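Local structure of putative ABC transporter, ATP-binding protein ComA (Streptococcus mutans, 3K8U) at residues 11-25 against 85-99. The protein is a putative ABC transporter ATP-binding protein, represented here by its peptidase domain, which belongs to the C39 family of the papain-like clan. Residues are numbered along the deposited sequence; the frame is centred on the assembly and turned at random.
Sequences QIDTRDCGPAVLASV and IVHVIKGKRLQHYYV
Cys17, at the start of helix 17-28, lays its sulfur over the centre of one face of the His96 ring, SG standing 3.6 Å from the ring centroid. With SG trans to the backbone N of Cys17 (chi1 -163°), the sulfur reaches strand 93-104, where Tyr97 N donates to it at 3.3 Å along a nearly straight path (167°). Beside this pair, Gln11 brings OE1 to 3.6 Å from His96 CE1, while its NE2 is tied back to Asp13 O. A cysteine on a helix N-terminus facing a histidine on the sheet is the arrangement expected of a papain-like active site; Asp112, whose OD1 is hydrogen-bonded to His96 NE2, is consistent with the third residue of a Cys-His-Asp triad. One helical turn on, Val21 enters the hollow lined by Tyr97, Ile85 and Val99: CG1 rests 3.8 Å from Tyr97 CB, and CG2 lies 3.9 Å from Ile85 CG2. Val99 CG2 in return fits between Val21 CB and Ser24 CB. Farther along, Val25 CG2 packs 3.9 Å from Ile85 CG1. Segment 17-25 of the helix runs at 14° to strand 96-99, with helix 35-41 against Leu22 and Ala23, helix 51-60 beside Ile85 and Tyr97, and strand 134-140 continuing the sheet past Ile85.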
loop_
_atom_site.group_PDB
_atom_site.type_symbol
_atom_site.label_atom_id
_atom_site.label_comp_id
_atom_site.label_asym_id
_atom_site.label_seq_id
_atom_site.Cartn_x
_atom_site.Cartn_y
_atom_site.Cartn_z
ATOM N N GLN A 11 -6.491 -8.037 4.765
ATOM C CA GLN A 11 -6.426 -7.974 6.218
ATOM C C GLN A 11 -7.651 -8.697 6.778
ATOM O O GLN A 11 -8.614 -8.964 6.052
ATOM C CB GLN A 11 -6.442 -6.515 6.695
ATOM C CG GLN A 11 -7.780 -5.802 6.480
ATOM C CD GLN A 11 -7.728 -4.329 6.842
ATOM O OE1 GLN A 11 -7.825 -3.468 5.974
ATOM N NE2 GLN A 11 -7.578 -4.034 8.132
ATOM N N ILE A 12 -7.585 -9.051 8.057
ATOM C CA ILE A 12 -8.703 -9.684 8.753
ATOM C C ILE A 12 -8.963 -8.776 9.952
ATOM O O ILE A 12 -10.064 -8.245 10.104
ATOM C CB ILE A 12 -8.389 -11.131 9.207
ATOM C CG1 ILE A 12 -8.070 -12.006 7.988
ATOM C CG2 ILE A 12 -9.592 -11.712 9.952
ATOM C CD1 ILE A 12 -7.636 -13.423 8.328
ATOM N N ASP A 13 -7.934 -8.567 10.777
ATOM C CA ASP A 13 -8.033 -7.665 11.928
ATOM C C ASP A 13 -8.065 -6.240 11.366
ATOM O O ASP A 13 -7.334 -5.927 10.428
ATOM C CB ASP A 13 -6.818 -7.815 12.854
ATOM C CG ASP A 13 -6.874 -9.069 13.712
ATOM O OD1 ASP A 13 -7.989 -9.527 14.049
ATOM O OD2 ASP A 13 -5.794 -9.584 14.075
ATOM N N THR A 14 -8.896 -5.377 11.948
ATOM C CA THR A 14 -9.029 -3.997 11.473
ATOM C C THR A 14 -7.762 -3.145 11.543
ATOM O O THR A 14 -7.615 -2.186 10.787
ATOM C CB THR A 14 -10.184 -3.257 12.199
ATOM O OG1 THR A 14 -9.945 -3.251 13.611
ATOM C CG2 THR A 14 -11.512 -3.951 11.921
ATOM N N ARG A 15 -6.833 -3.518 12.417
ATOM C CA ARG A 15 -5.586 -2.774 12.583
ATOM C C ARG A 15 -4.479 -3.202 11.614
ATOM O O ARG A 15 -3.424 -2.576 11.572
ATOM C CB ARG A 15 -5.061 -2.962 14.011
ATOM C CG ARG A 15 -4.435 -4.347 14.257
ATOM C CD ARG A 15 -3.932 -4.518 15.684
ATOM N NE ARG A 15 -5.024 -4.567 16.651
ATOM C CZ ARG A 15 -4.861 -4.569 17.972
ATOM N NH1 ARG A 15 -3.645 -4.523 18.500
ATOM N NH2 ARG A 15 -5.920 -4.614 18.769
ATOM N N ASP A 16 -4.737 -4.236 10.816
ATOM C CA ASP A 16 -3.723 -4.789 9.915
ATOM C C ASP A 16 -3.586 -4.304 8.478
ATOM O O ASP A 16 -2.983 -5.001 7.662
ATOM C CB ASP A 16 -3.826 -6.321 9.905
ATOM C CG ASP A 16 -3.420 -6.948 11.226
ATOM O OD1 ASP A 16 -2.602 -6.350 11.953
ATOM O OD2 ASP A 16 -3.907 -8.056 11.527
ATOM N N CYS A 17 -4.083 -3.113 8.156
ATOM C CA CYS A 17 -3.958 -2.639 6.778
ATOM C C CYS A 17 -2.497 -2.438 6.366
ATOM O O CYS A 17 -2.122 -2.754 5.235
ATOM C CB CYS A 17 -4.748 -1.349 6.553
ATOM S SG CYS A 17 -5.013 -1.020 4.797
ATOM N N GLY A 18 -1.684 -1.925 7.289
ATOM C CA GLY A 18 -0.269 -1.701 7.020
ATOM C C GLY A 18 0.446 -3.008 6.730
ATOM O O GLY A 18 1.143 -3.134 5.715
ATOM N N PRO A 19 0.354 -3.984 7.646
ATOM C CA PRO A 19 0.999 -5.283 7.443
ATOM C C PRO A 19 0.529 -5.913 6.129
ATOM O O PRO A 19 1.323 -6.507 5.402
ATOM C CB PRO A 19 0.510 -6.085 8.648
ATOM C CG PRO A 19 0.451 -5.062 9.715
ATOM C CD PRO A 19 -0.167 -3.865 9.020
ATOM N N ALA A 20 -0.758 -5.749 5.815
ATOM C CA ALA A 20 -1.334 -6.307 4.592
ATOM C C ALA A 20 -0.748 -5.742 3.301
ATOM O O ALA A 20 -0.397 -6.510 2.403
ATOM C CB ALA A 20 -2.851 -6.160 4.595
ATOM N N VAL A 21 -0.656 -4.416 3.180
ATOM C CA VAL A 21 -0.086 -3.838 1.959
ATOM C C VAL A 21 1.390 -4.199 1.815
ATOM O O VAL A 21 1.856 -4.460 0.709
ATOM C CB VAL A 21 -0.288 -2.291 1.840
ATOM C CG1 VAL A 21 -1.774 -1.968 1.786
ATOM C CG2 VAL A 21 0.395 -1.546 2.979
ATOM N N LEU A 22 2.112 -4.256 2.932
ATOM C CA LEU A 22 3.525 -4.614 2.888
ATOM C C LEU A 22 3.675 -6.066 2.426
ATOM O O LEU A 22 4.516 -6.368 1.578
ATOM C CB LEU A 22 4.193 -4.404 4.251
ATOM C CG LEU A 22 5.686 -4.752 4.345
ATOM C CD1 LEU A 22 6.479 -4.016 3.272
ATOM C CD2 LEU A 22 6.209 -4.404 5.730
ATOM N N ALA A 23 2.839 -6.952 2.961
ATOM C CA ALA A 23 2.872 -8.364 2.576
ATOM C C ALA A 23 2.547 -8.508 1.087
ATOM O O ALA A 23 3.146 -9.329 0.382
ATOM C CB ALA A 23 1.878 -9.171 3.415
ATOM N N SER A 24 1.618 -7.685 0.609
ATOM C CA SER A 24 1.210 -7.708 -0.793
ATOM C C SER A 24 2.364 -7.372 -1.732
ATOM O O SER A 24 2.622 -8.101 -2.696
ATOM C CB SER A 24 0.051 -6.734 -1.030
ATOM O OG SER A 24 -1.078 -7.073 -0.243
ATOM N N VAL A 25 3.052 -6.269 -1.452
ATOM C CA VAL A 25 4.180 -5.838 -2.272
ATOM C C VAL A 25 5.311 -6.861 -2.201
ATOM O O VAL A 25 5.884 -7.235 -3.226
ATOM C CB VAL A 25 4.696 -4.447 -1.842
ATOM C CG1 VAL A 25 5.979 -4.095 -2.592
ATOM C CG2 VAL A 25 3.628 -3.392 -2.122
ATOM N N ILE A 85 2.841 1.588 -2.478
ATOM C CA ILE A 85 1.870 1.810 -1.412
ATOM C C ILE A 85 1.465 3.272 -1.275
ATOM O O ILE A 85 2.292 4.159 -1.448
ATOM C CB ILE A 85 2.460 1.315 -0.074
ATOM C CG1 ILE A 85 2.747 -0.189 -0.165
ATOM C CG2 ILE A 85 1.524 1.628 1.093
ATOM C CD1 ILE A 85 3.647 -0.716 0.937
ATOM N N VAL A 86 0.184 3.515 -0.996
ATOM C CA VAL A 86 -0.314 4.877 -0.795
ATOM C C VAL A 86 -1.157 4.970 0.467
ATOM O O VAL A 86 -1.802 3.998 0.873
ATOM C CB VAL A 86 -1.159 5.403 -1.995
ATOM C CG1 VAL A 86 -0.275 5.591 -3.221
ATOM C CG2 VAL A 86 -2.323 4.461 -2.303
ATOM N N HIS A 87 -1.139 6.146 1.087
ATOM C CA HIS A 87 -1.907 6.403 2.300
ATOM C C HIS A 87 -3.211 7.078 1.885
ATOM O O HIS A 87 -3.200 8.119 1.215
ATOM C CB HIS A 87 -1.104 7.321 3.235
ATOM C CG HIS A 87 -1.756 7.572 4.561
ATOM N ND1 HIS A 87 -1.452 8.668 5.340
ATOM C CD2 HIS A 87 -2.693 6.873 5.246
ATOM C CE1 HIS A 87 -2.175 8.634 6.446
ATOM N NE2 HIS A 87 -2.936 7.556 6.413
ATOM N N VAL A 88 -4.334 6.470 2.255
ATOM C CA VAL A 88 -5.645 7.019 1.907
ATOM C C VAL A 88 -6.515 7.172 3.141
ATOM O O VAL A 88 -6.501 6.314 4.028
ATOM C CB VAL A 88 -6.389 6.135 0.875
ATOM C CG1 VAL A 88 -5.649 6.140 -0.456
ATOM C CG2 VAL A 88 -6.523 4.698 1.398
ATOM N N ILE A 89 -7.240 8.286 3.216
ATOM C CA ILE A 89 -8.127 8.540 4.346
ATOM C C ILE A 89 -9.522 8.055 3.958
ATOM O O ILE A 89 -10.086 8.500 2.962
ATOM C CB ILE A 89 -8.205 10.054 4.692
ATOM C CG1 ILE A 89 -6.803 10.638 4.869
ATOM C CG2 ILE A 89 -9.042 10.267 5.956
ATOM C CD1 ILE A 89 -6.016 10.068 6.042
ATOM N N LYS A 90 -10.052 7.103 4.715
ATOM C CA LYS A 90 -11.382 6.575 4.432
ATOM C C LYS A 90 -12.254 6.744 5.661
ATOM O O LYS A 90 -12.146 5.981 6.623
ATOM C CB LYS A 90 -11.301 5.103 4.025
ATOM C CG LYS A 90 -10.507 4.863 2.752
ATOM C CD LYS A 90 -10.641 3.431 2.273
ATOM C CE LYS A 90 -12.070 3.104 1.880
ATOM N NZ LYS A 90 -12.567 3.967 0.775
ATOM N N GLY A 91 -13.121 7.752 5.624
ATOM C CA GLY A 91 -13.982 8.027 6.758
ATOM C C GLY A 91 -13.096 8.436 7.918
ATOM O O GLY A 91 -12.210 9.276 7.754
ATOM N N LYS A 92 -13.298 7.813 9.076
ATOM C CA LYS A 92 -12.493 8.124 10.250
ATOM C C LYS A 92 -11.209 7.294 10.303
ATOM O O LYS A 92 -10.422 7.420 11.242
ATOM C CB LYS A 92 -13.312 7.945 11.532
ATOM C CG LYS A 92 -14.567 8.813 11.580
ATOM C CD LYS A 92 -15.122 8.957 12.992
ATOM C CE LYS A 92 -14.203 9.802 13.867
ATOM N NZ LYS A 92 -14.786 10.060 15.216
ATOM N N ARG A 93 -11.006 6.446 9.296
ATOM C CA ARG A 93 -9.811 5.608 9.221
ATOM C C ARG A 93 -8.619 6.443 8.758
ATOM O O ARG A 93 -8.473 6.740 7.572
ATOM C CB ARG A 93 -10.041 4.413 8.284
ATOM C CG ARG A 93 -10.904 3.313 8.895
ATOM C CD ARG A 93 -11.173 2.181 7.912
ATOM N NE ARG A 93 -12.153 2.557 6.895
ATOM C CZ ARG A 93 -12.434 1.835 5.813
ATOM N NH1 ARG A 93 -11.810 0.685 5.588
ATOM N NH2 ARG A 93 -13.353 2.262 4.956
ATOM N N LEU A 94 -7.789 6.837 9.719
ATOM C CA LEU A 94 -6.612 7.660 9.457
ATOM C C LEU A 94 -5.340 6.879 9.133
ATOM O O LEU A 94 -4.307 7.479 8.835
ATOM C CB LEU A 94 -6.354 8.593 10.644
ATOM C CG LEU A 94 -7.384 9.699 10.886
ATOM C CD1 LEU A 94 -7.128 10.364 12.229
ATOM C CD2 LEU A 94 -7.328 10.722 9.758
ATOM N N GLN A 95 -5.417 5.550 9.182
ATOM C CA GLN A 95 -4.268 4.697 8.890
ATOM C C GLN A 95 -4.613 3.560 7.926
ATOM O O GLN A 95 -4.354 2.385 8.198
ATOM C CB GLN A 95 -3.666 4.132 10.185
ATOM C CG GLN A 95 -3.099 5.183 11.136
ATOM C CD GLN A 95 -1.808 5.819 10.639
ATOM O OE1 GLN A 95 -1.497 5.790 9.443
ATOM N NE2 GLN A 95 -1.044 6.391 11.563
ATOM N N HIS A 96 -5.223 3.915 6.802
ATOM C CA HIS A 96 -5.577 2.929 5.792
ATOM C C HIS A 96 -4.648 3.132 4.599
ATOM O O HIS A 96 -4.231 4.256 4.316
ATOM C CB HIS A 96 -7.038 3.078 5.358
ATOM C CG HIS A 96 -7.594 1.845 4.717
ATOM N ND1 HIS A 96 -8.041 0.765 5.449
ATOM C CD2 HIS A 96 -7.734 1.501 3.415
ATOM C CE1 HIS A 96 -8.430 -0.192 4.626
ATOM N NE2 HIS A 96 -8.255 0.230 3.387
ATOM N N TYR A 97 -4.310 2.043 3.913
ATOM C CA TYR A 97 -3.417 2.113 2.760
ATOM C C TYR A 97 -3.919 1.215 1.645
ATOM O O TYR A 97 -4.660 0.267 1.892
ATOM C CB TYR A 97 -2.004 1.628 3.135
ATOM C CG TYR A 97 -1.342 2.390 4.261
ATOM C CD1 TYR A 97 -0.469 3.441 3.998
ATOM C CD2 TYR A 97 -1.603 2.064 5.594
ATOM C CE1 TYR A 97 0.127 4.157 5.035
ATOM C CE2 TYR A 97 -1.015 2.769 6.633
ATOM C CZ TYR A 97 -0.155 3.813 6.349
ATOM O OH TYR A 97 0.415 4.520 7.382
ATOM N N TYR A 98 -3.491 1.516 0.423
ATOM C CA TYR A 98 -3.826 0.708 -0.748
ATOM C C TYR A 98 -2.517 0.365 -1.428
ATOM O O TYR A 98 -1.488 1.015 -1.208
ATOM C CB TYR A 98 -4.584 1.501 -1.820
ATOM C CG TYR A 98 -5.990 1.961 -1.535
ATOM C CD1 TYR A 98 -6.782 1.355 -0.564
ATOM C CD2 TYR A 98 -6.542 3.002 -2.285
ATOM C CE1 TYR A 98 -8.095 1.774 -0.348
ATOM C CE2 TYR A 98 -7.845 3.429 -2.079
ATOM C CZ TYR A 98 -8.617 2.815 -1.115
ATOM O OH TYR A 98 -9.908 3.246 -0.929
ATOM N N VAL A 99 -2.570 -0.661 -2.265
ATOM C CA VAL A 99 -1.438 -1.019 -3.095
ATOM C C VAL A 99 -1.910 -0.480 -4.450
ATOM O O VAL A 99 -3.105 -0.540 -4.753
ATOM C CB VAL A 99 -1.255 -2.546 -3.218
ATOM C CG1 VAL A 99 -0.155 -2.851 -4.224
ATOM C CG2 VAL A 99 -0.910 -3.153 -1.859
#